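Local coordinates for HTH-type transcriptional activator ampR (Citrobacter freundii, PDB 3KOS), which regulates expression of the AmpC beta-lactamase gene as a LysR-family transcription factor, seen here as its effector-binding domain, at residues S88-L91 with A92-Q96. Numbering follows the deposited sequence.
Sequences SPTL and ASQIQ
A single-turn helix, begun by an S88 N-cap and closed by a type I turn from A92 to I95, brings S88 and T90 into hydrogen bonds with A92, S93 and Q94. At its start A92 N gives a backbone bond to S88 O (2.9 Å). Serine suits the cap because its short hydroxyl can fold back: OG sits at chi1 64° and accepts from L91 N at 3.2 Å, while P89, whose ring nitrogen has no hydrogen to offer, fills the first helical position at no cost in bonds. Past A92 the helical pattern gives out. S93 N makes only weak bonds to P89 O and T90 O, and Q94 N turns to L91 O (3.0 Å), a shorter step back along the chain.

This short helix follows strand 73-86 in the LysR effector-binding domain and leads by a loop to strand 106-109. Toward the C-terminal end of the helix, T90 O is gripped by two side chains from opposite faces of its carbonyl plane. S93 OG donates to T90 O at 2.7 Å, tilted from the carbonyl plane. A chi1 of 73° turns the hydroxyl back over the helix end. Q94 NE2 reaches T90 O from the other face at 3.0 Å, with that oxygen close to the plane of the Q94 amide, and glutamine has the length to span this gap. I95 lays CG1 against L91 O (3.4 Å), and its branched side chain also packs on F173, whereas L91, on the buried side, rests on F104, as does Q94.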
loop_
_atom_site.group_PDB
_atom_site.type_symbol
_atom_site.label_atom_id
_atom_site.label_comp_id
_atom_site.label_asym_id
_atom_site.label_seq_id
_atom_site.Cartn_x
_atom_site.Cartn_y
_atom_site.Cartn_z
ATOM N N SER A 88 12.494 -2.803 -12.543
ATOM C CA SER A 88 11.970 -3.715 -13.550
ATOM C C SER A 88 13.125 -4.296 -14.347
ATOM O O SER A 88 14.186 -3.678 -14.444
ATOM C CB SER A 88 11.014 -2.993 -14.489
ATOM O OG SER A 88 11.688 -1.993 -15.235
ATOM N N PRO A 89 12.922 -5.490 -14.924
ATOM C CA PRO A 89 13.953 -6.076 -15.783
ATOM C C PRO A 89 14.340 -5.121 -16.908
ATOM O O PRO A 89 15.505 -5.079 -17.309
ATOM C CB PRO A 89 13.271 -7.333 -16.337
ATOM C CG PRO A 89 12.251 -7.696 -15.298
ATOM C CD PRO A 89 11.740 -6.367 -14.796
ATOM N N THR A 90 13.380 -4.348 -17.403
ATOM C CA THR A 90 13.655 -3.395 -18.476
ATOM C C THR A 90 14.601 -2.262 -18.055
ATOM O O THR A 90 15.501 -1.883 -18.810
ATOM C CB THR A 90 12.346 -2.819 -19.089
ATOM O OG1 THR A 90 11.678 -3.850 -19.828
ATOM C CG2 THR A 90 12.651 -1.668 -20.025
ATOM N N LEU A 91 14.411 -1.716 -16.857
ATOM C CA LEU A 91 15.346 -0.716 -16.362
ATOM C C LEU A 91 16.684 -1.359 -16.035
ATOM O O LEU A 91 17.736 -0.747 -16.224
ATOM C CB LEU A 91 14.801 0.004 -15.123
ATOM C CG LEU A 91 14.054 1.302 -15.409
ATOM C CD1 LEU A 91 12.788 1.026 -16.209
ATOM C CD2 LEU A 91 13.720 2.041 -14.131
ATOM N N ALA A 92 16.644 -2.589 -15.538
ATOM C CA ALA A 92 17.874 -3.259 -15.144
ATOM C C ALA A 92 18.798 -3.446 -16.347
ATOM O O ALA A 92 20.019 -3.460 -16.203
ATOM C CB ALA A 92 17.572 -4.586 -14.496
ATOM N N SER A 93 18.212 -3.576 -17.534
ATOM C CA SER A 93 19.002 -3.813 -18.737
ATOM C C SER A 93 19.893 -2.614 -19.055
ATOM O O SER A 93 20.831 -2.722 -19.841
ATOM C CB SER A 93 18.095 -4.133 -19.925
ATOM O OG SER A 93 17.425 -2.971 -20.382
ATOM N N GLN A 94 19.594 -1.474 -18.438
ATOM C CA GLN A 94 20.332 -0.242 -18.687
ATOM C C GLN A 94 21.191 0.138 -17.485
ATOM O O GLN A 94 21.735 1.237 -17.418
ATOM C CB GLN A 94 19.365 0.890 -19.011
ATOM C CG GLN A 94 18.519 0.632 -20.251
ATOM C CD GLN A 94 17.259 1.475 -20.282
ATOM O OE1 GLN A 94 17.306 2.681 -20.539
ATOM N NE2 GLN A 94 16.118 0.841 -20.024
ATOM N N ILE A 95 21.293 -0.778 -16.530
ATOM C CA ILE A 95 22.030 -0.529 -15.298
ATOM C C ILE A 95 23.145 -1.552 -15.137
ATOM O O ILE A 95 22.894 -2.737 -14.907
ATOM C CB ILE A 95 21.086 -0.546 -14.074
ATOM C CG1 ILE A 95 20.106 0.626 -14.169
ATOM C CG2 ILE A 95 21.873 -0.502 -12.772
ATOM C CD1 ILE A 95 18.959 0.567 -13.168
ATOM N N GLN A 96 24.381 -1.086 -15.281
ATOM C CA GLN A 96 25.547 -1.951 -15.135
ATOM C C GLN A 96 26.350 -1.575 -13.895
ATOM O O GLN A 96 26.958 -2.435 -13.253
ATOM C CB GLN A 96 26.425 -1.887 -16.393
ATOM C CG GLN A 96 25.847 -2.640 -17.591
ATOM C CD GLN A 96 24.816 -1.834 -18.376
ATOM O OE1 GLN A 96 25.006 -0.644 -18.644
ATOM N NE2 GLN A 96 23.724 -2.491 -18.769
#